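Local coordinates for protein valine-pyruvate aminotransferase (Salmonella typhimurium, PDB 3G7Q) that transfers the amino group of L-valine to pyruvate in a pyridoxal 5'-phosphate-dependent transamination, yielding L-alanine and 3-methyl-2-oxobutanoate, at residues A135-Y141 with Y372-G376; T353-Y357 with P369-F373. All blocks are in the same frame, centred on the assembly; numbering follows the deposited sequence.

From the N terminus the chain first reaches 135-141, which follows strand 129-132 of the seven-stranded sheet and runs into helix 138-142. Some 230 residues later, after the rest of that sheet and the long helix 299-325, contact 1 brings the chain back as the loop 372-376. Contact 2 closes a far shorter loop of 11 residues, from the start of helix 353-362 to the turn after strand 368-369, and lies almost wholly within the span of contact 1. The two share Tyr372 and Phe373, with centres about 12 Å apart. Together they link helix 353-362 through one turn to the loop and helix that follow strand 129-132.

Contact 1. Residues A135-Y141 with Y372-G376; sequences APEYIGY and YFFPG. With EDO (1,2-ethanediol), chain F.
The rings of Tyr141 and Phe373 lie side by side as an offset stack, centroids 4.3 Å apart and planes inclined by 27°, so that Phe373 CZ sits over the centre of the tyrosine ring while Tyr141 CG lies nearer the rim of the phenylalanine. At the edge of the Tyr141 ring, near its plane, comes the CB of Tyr372, packed tightly at 3.3 Å from Tyr141 CD1, and the Tyr372 carbonyl oxygen is found at that edge too. Glu137 O and Tyr138 CA border the edge of the Phe373 ring. Phe374 offers one face to Pro136, whose CB stands 3.8 Å from the ring centroid in a CH-pi contact and also touches Phe373 CB; Ala135 CB touches Phe374 CD2. A chi1 of -59° sets Phe373 CG beside its backbone N and brings the ring alongside Tyr141.

Pro136 follows a cis peptide bond in the loop that leaves strand 129-132 of the seven-stranded sheet, the large-domain sheet of class I aminotransferases. In such enzymes this loop commonly borders the cofactor pocket; here Tyr138 also packs on Asn191, and Phe373 on the adjacent Pro192. Just past the cis proline, Glu137 N donates to Phe373 O across 3.3 Å, a fairly long bond with an N-H...O angle of 152°. The Glu137 side chain turns the other way, to Ser187 OG. In the helix that follows, Gly140 has no side chain, and Pro375 CG rests 3.7 Å from Gly140 CA. The Tyr372 ring leads away from 135-141 and touches Leu20 of helix 17-25; its OH shares a 2.7 Å hydrogen bond with O1 of a 1,2-ethanediol, probably from the crystallisation liquor, which is also bonded to Gly16 O.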
loop_
_atom_site.group_PDB
_atom_site.type_symbol
_atom_site.label_atom_id
_atom_site.label_comp_id
_atom_site.label_asym_id
_atom_site.label_seq_id
_atom_site.Cartn_x
_atom_site.Cartn_y
_atom_site.Cartn_z
ATOM N N ALA A 135 -16.028 -22.077 3.562
ATOM C CA ALA A 135 -16.551 -21.130 2.575
ATOM C C ALA A 135 -18.010 -20.846 2.945
ATOM O O ALA A 135 -18.663 -21.711 3.508
ATOM C CB ALA A 135 -16.445 -21.716 1.192
ATOM N N PRO A 136 -18.550 -19.660 2.602
ATOM C CA PRO A 136 -17.953 -18.561 1.855
ATOM C C PRO A 136 -17.053 -17.631 2.675
ATOM O O PRO A 136 -17.268 -17.424 3.875
ATOM C CB PRO A 136 -19.175 -17.787 1.345
ATOM C CG PRO A 136 -20.175 -18.005 2.391
ATOM C CD PRO A 136 -19.942 -19.359 2.973
ATOM N N GLU A 137 -16.056 -17.088 1.992
ATOM C CA GLU A 137 -15.087 -16.158 2.542
ATOM C C GLU A 137 -14.970 -14.993 1.582
ATOM O O GLU A 137 -15.217 -15.142 0.386
ATOM C CB GLU A 137 -13.718 -16.832 2.681
ATOM C CG GLU A 137 -13.561 -17.731 3.891
ATOM C CD GLU A 137 -13.455 -16.955 5.210
ATOM O OE1 GLU A 137 -13.409 -15.710 5.182
ATOM O OE2 GLU A 137 -13.431 -17.600 6.274
ATOM N N TYR A 138 -14.626 -13.828 2.103
ATOM C CA TYR A 138 -14.424 -12.650 1.278
ATOM C C TYR A 138 -13.078 -12.616 0.549
ATOM O O TYR A 138 -13.031 -12.291 -0.630
ATOM C CB TYR A 138 -14.573 -11.385 2.126
ATOM C CG TYR A 138 -14.050 -10.153 1.429
ATOM C CD1 TYR A 138 -14.764 -9.577 0.396
ATOM C CD2 TYR A 138 -12.839 -9.579 1.795
ATOM C CE1 TYR A 138 -14.297 -8.450 -0.268
ATOM C CE2 TYR A 138 -12.352 -8.449 1.128
ATOM C CZ TYR A 138 -13.093 -7.891 0.097
ATOM O OH TYR A 138 -12.649 -6.778 -0.599
ATOM N N ILE A 139 -11.979 -12.937 1.208
ATOM C CA ILE A 139 -10.682 -12.799 0.486
ATOM C C ILE A 139 -10.647 -13.576 -0.856
ATOM O O ILE A 139 -10.054 -13.109 -1.850
ATOM C CB ILE A 139 -9.450 -13.112 1.397
ATOM C CG1 ILE A 139 -8.153 -12.659 0.696
ATOM C CG2 ILE A 139 -9.426 -14.577 1.812
ATOM C CD1 ILE A 139 -8.123 -11.150 0.345
ATOM N N GLY A 140 -11.305 -14.735 -0.895
ATOM C CA GLY A 140 -11.462 -15.480 -2.150
ATOM C C GLY A 140 -12.183 -14.616 -3.189
ATOM O O GLY A 140 -11.779 -14.565 -4.358
ATOM N N TYR A 141 -13.253 -13.936 -2.764
ATOM C CA TYR A 141 -13.981 -12.998 -3.637
ATOM C C TYR A 141 -13.123 -11.803 -4.062
ATOM O O TYR A 141 -13.069 -11.474 -5.242
ATOM C CB TYR A 141 -15.258 -12.511 -2.943
ATOM C CG TYR A 141 -15.921 -11.247 -3.478
ATOM C CD1 TYR A 141 -16.684 -11.265 -4.623
ATOM C CD2 TYR A 141 -15.851 -10.057 -2.771
ATOM C CE1 TYR A 141 -17.322 -10.112 -5.090
ATOM C CE2 TYR A 141 -16.495 -8.895 -3.208
ATOM C CZ TYR A 141 -17.226 -8.927 -4.369
ATOM O OH TYR A 141 -17.855 -7.781 -4.814
ATOM N N TYR A 372 -19.827 -15.369 -5.998
ATOM C CA TYR A 372 -18.499 -14.848 -6.045
ATOM C C TYR A 372 -17.665 -15.098 -4.788
ATOM O O TYR A 372 -16.445 -14.963 -4.841
ATOM C CB TYR A 372 -18.560 -13.360 -6.423
ATOM C CG TYR A 372 -19.287 -13.127 -7.750
ATOM C CD1 TYR A 372 -18.914 -13.822 -8.909
ATOM C CD2 TYR A 372 -20.317 -12.206 -7.853
ATOM C CE1 TYR A 372 -19.579 -13.625 -10.121
ATOM C CE2 TYR A 372 -20.978 -11.995 -9.064
ATOM C CZ TYR A 372 -20.614 -12.705 -10.193
ATOM O OH TYR A 372 -21.270 -12.482 -11.405
ATOM N N PHE A 373 -18.296 -15.523 -3.682
ATOM C CA PHE A 373 -17.587 -15.808 -2.439
ATOM C C PHE A 373 -17.200 -17.280 -2.227
ATOM O O PHE A 373 -16.853 -17.662 -1.107
ATOM C CB PHE A 373 -18.437 -15.332 -1.249
ATOM C CG PHE A 373 -18.751 -13.867 -1.278
ATOM C CD1 PHE A 373 -19.881 -13.389 -1.919
ATOM C CD2 PHE A 373 -17.905 -12.948 -0.665
ATOM C CE1 PHE A 373 -20.179 -12.016 -1.941
ATOM C CE2 PHE A 373 -18.194 -11.588 -0.694
ATOM C CZ PHE A 373 -19.339 -11.128 -1.338
ATOM N N PHE A 374 -17.313 -18.100 -3.266
ATOM C CA PHE A 374 -17.014 -19.526 -3.183
ATOM C C PHE A 374 -16.014 -19.999 -4.233
ATOM O O PHE A 374 -16.218 -21.027 -4.852
ATOM C CB PHE A 374 -18.275 -20.344 -3.418
ATOM C CG PHE A 374 -19.333 -20.177 -2.388
ATOM C CD1 PHE A 374 -20.333 -19.239 -2.556
ATOM C CD2 PHE A 374 -19.400 -21.034 -1.309
ATOM C CE1 PHE A 374 -21.325 -19.113 -1.631
ATOM C CE2 PHE A 374 -20.405 -20.909 -0.379
ATOM C CZ PHE A 374 -21.379 -19.949 -0.545
ATOM N N PRO A 375 -14.919 -19.287 -4.426
ATOM C CA PRO A 375 -14.029 -19.819 -5.467
ATOM C C PRO A 375 -13.318 -21.100 -5.040
ATOM O O PRO A 375 -13.002 -21.288 -3.870
ATOM C CB PRO A 375 -12.998 -18.706 -5.637
ATOM C CG PRO A 375 -12.918 -18.095 -4.269
ATOM C CD PRO A 375 -14.359 -18.089 -3.782
ATOM N N GLY A 376 -13.083 -21.978 -6.000
ATOM C CA GLY A 376 -12.328 -23.187 -5.748
ATOM C C GLY A 376 -13.040 -24.343 -5.074
ATOM O O GLY A 376 -12.375 -25.163 -4.453
HETATM C C1 EDO F . -22.698 -9.508 -11.067
HETATM O O1 EDO F . -23.297 -10.714 -11.569
HETATM C C2 EDO F . -22.607 -8.451 -12.171
HETATM O O2 EDO F . -21.740 -8.878 -13.233
#

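Contact 2. Residues T353-Y357 with P369-F373. With EDO (1,2-ethanediol), chain F.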
loop_
_atom_site.group_PDB
_atom_site.type_symbol
_atom_site.label_atom_id
_atom_site.label_comp_id
_atom_site.label_asym_id
_atom_site.label_seq_id
_atom_site.Cartn_x
_atom_site.Cartn_y
_atom_site.Cartn_z
ATOM N N THR A 353 -29.195 -15.786 -8.384
ATOM C CA THR A 353 -29.029 -14.447 -7.844
ATOM C C THR A 353 -28.189 -13.572 -8.779
ATOM O O THR A 353 -28.149 -12.348 -8.603
ATOM C CB THR A 353 -28.528 -14.458 -6.380
ATOM O OG1 THR A 353 -27.386 -15.280 -6.268
ATOM C CG2 THR A 353 -29.628 -14.991 -5.437
ATOM N N GLU A 354 -27.519 -14.177 -9.774
ATOM C CA GLU A 354 -26.926 -13.364 -10.835
ATOM C C GLU A 354 -28.067 -12.670 -11.610
ATOM O O GLU A 354 -27.997 -11.473 -11.928
ATOM C CB GLU A 354 -26.082 -14.211 -11.785
ATOM C CG GLU A 354 -24.727 -14.677 -11.198
ATOM C CD GLU A 354 -24.773 -15.847 -10.222
ATOM O OE1 GLU A 354 -25.749 -16.621 -10.121
ATOM O OE2 GLU A 354 -23.778 -15.979 -9.499
ATOM N N LEU A 355 -29.114 -13.413 -11.915
ATOM C CA LEU A 355 -30.255 -12.820 -12.627
ATOM C C LEU A 355 -31.009 -11.839 -11.725
ATOM O O LEU A 355 -31.352 -10.738 -12.146
ATOM C CB LEU A 355 -31.188 -13.885 -13.190
ATOM C CG LEU A 355 -32.394 -13.350 -13.975
ATOM C CD1 LEU A 355 -32.002 -12.354 -15.119
ATOM C CD2 LEU A 355 -33.185 -14.531 -14.543
ATOM N N LEU A 356 -31.267 -12.250 -10.499
ATOM C CA LEU A 356 -31.902 -11.354 -9.523
ATOM C C LEU A 356 -31.121 -10.038 -9.408
ATOM O O LEU A 356 -31.706 -8.959 -9.419
ATOM C CB LEU A 356 -31.989 -12.017 -8.169
ATOM C CG LEU A 356 -32.898 -11.289 -7.160
ATOM C CD1 LEU A 356 -34.379 -11.198 -7.625
ATOM C CD2 LEU A 356 -32.783 -11.962 -5.770
ATOM N N TYR A 357 -29.795 -10.126 -9.350
ATOM C CA TYR A 357 -28.945 -8.937 -9.297
ATOM C C TYR A 357 -29.231 -7.961 -10.444
ATOM O O TYR A 357 -29.274 -6.752 -10.237
ATOM C CB TYR A 357 -27.461 -9.352 -9.354
ATOM C CG TYR A 357 -26.508 -8.185 -9.578
ATOM C CD1 TYR A 357 -26.159 -7.758 -10.855
ATOM C CD2 TYR A 357 -25.932 -7.535 -8.502
ATOM C CE1 TYR A 357 -25.280 -6.692 -11.037
ATOM C CE2 TYR A 357 -25.072 -6.455 -8.684
ATOM C CZ TYR A 357 -24.742 -6.057 -9.944
ATOM O OH TYR A 357 -23.874 -5.000 -10.090
ATOM N N PRO A 369 -24.008 -10.667 -5.617
ATOM C CA PRO A 369 -24.350 -12.070 -5.806
ATOM C C PRO A 369 -23.416 -12.984 -5.019
ATOM O O PRO A 369 -22.202 -12.782 -4.999
ATOM C CB PRO A 369 -24.164 -12.278 -7.322
ATOM C CG PRO A 369 -24.263 -10.950 -7.882
ATOM C CD PRO A 369 -23.706 -9.999 -6.892
ATOM N N GLY A 370 -23.991 -13.986 -4.372
ATOM C CA GLY A 370 -23.236 -14.879 -3.501
ATOM C C GLY A 370 -22.205 -15.781 -4.139
ATOM O O GLY A 370 -21.221 -16.151 -3.506
ATOM N N HIS A 371 -22.389 -16.107 -5.408
ATOM C CA HIS A 371 -21.504 -17.081 -6.039
ATOM C C HIS A 371 -20.060 -16.668 -6.028
ATOM O O HIS A 371 -19.175 -17.516 -5.993
ATOM C CB HIS A 371 -21.954 -17.345 -7.476
ATOM C CG HIS A 371 -21.103 -18.335 -8.207
ATOM N ND1 HIS A 371 -21.002 -19.662 -7.833
ATOM C CD2 HIS A 371 -20.352 -18.199 -9.325
ATOM C CE1 HIS A 371 -20.195 -20.287 -8.671
ATOM N NE2 HIS A 371 -19.802 -19.428 -9.597
ATOM N N TYR A 372 -19.827 -15.369 -5.998
ATOM C CA TYR A 372 -18.499 -14.848 -6.045
ATOM C C TYR A 372 -17.665 -15.098 -4.788
ATOM O O TYR A 372 -16.445 -14.963 -4.841
ATOM C CB TYR A 372 -18.560 -13.360 -6.423
ATOM C CG TYR A 372 -19.287 -13.127 -7.750
ATOM C CD1 TYR A 372 -18.914 -13.822 -8.909
ATOM C CD2 TYR A 372 -20.317 -12.206 -7.853
ATOM C CE1 TYR A 372 -19.579 -13.625 -10.121
ATOM C CE2 TYR A 372 -20.978 -11.995 -9.064
ATOM C CZ TYR A 372 -20.614 -12.705 -10.193
ATOM O OH TYR A 372 -21.270 -12.482 -11.405
ATOM N N PHE A 373 -18.296 -15.523 -3.682
ATOM C CA PHE A 373 -17.587 -15.808 -2.439
ATOM C C PHE A 373 -17.200 -17.280 -2.227
ATOM O O PHE A 373 -16.853 -17.662 -1.107
ATOM C CB PHE A 373 -18.437 -15.332 -1.249
ATOM C CG PHE A 373 -18.751 -13.867 -1.278
ATOM C CD1 PHE A 373 -19.881 -13.389 -1.919
ATOM C CD2 PHE A 373 -17.905 -12.948 -0.665
ATOM C CE1 PHE A 373 -20.179 -12.016 -1.941
ATOM C CE2 PHE A 373 -18.194 -11.588 -0.694
ATOM C CZ PHE A 373 -19.339 -11.128 -1.338
HETATM C C1 EDO F . -22.698 -9.508 -11.067
HETATM O O1 EDO F . -23.297 -10.714 -11.569
HETATM C C2 EDO F . -22.607 -8.451 -12.171
HETATM O O2 EDO F . -21.740 -8.878 -13.233
HETATM O O HOH W 1 -24.751 -15.752 -6.985
#
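Pro369 and Glu354 carry most of this contact, one through an apolar ring and the other through a carboxylate. The pyrrolidine ring of Pro369 turns toward helix 353-362 and meets Tyr357, with Pro369 CD 3.7 Å from Tyr357 CD2 and CG near the tyrosine CB. Tyr357 reaches it because its CG is anti to the backbone N (chi1 169°), and its OH continues to Asp23 OD2 of helix 17-25. The ethanediol molecule lies over a face of the Tyr357 ring, its C1 3.8 Å above the plane and toward the rim, and also touches Pro369 CG.

Glu354 takes a bent course: chi2 of 78° folds the chain so that the carboxylate swings back to the turn after strand 368-369. There OE2 presses against His371 CB at 3.0 Å, a tight approach, with the carboxylate and imidazole planes 78° apart. The other oxygen, OE1, is hydrogen-bonded to His385 ND1, while the ring of His371 stacks on that of His385 and its ND1 is paired with Thr384 OG1. One water joins helix and turn, donating to Glu354 OE2 at 2.7 Å and to Thr353 OG1 at 2.8 Å, and accepting from the backbone His371 N at 2.9 Å. Thr353 OG1 bonds in turn to Cys387 O, so the first turn of the helix is linked to strand 387-391, next to the outermost strand 368-369 of the six-stranded sheet.

The polar half of the interface is thus mediated by water rather than joined directly. The water's donation to OE2 is consistent with an ionised Glu354, the more so if His385 ND1 is the donor to OE1.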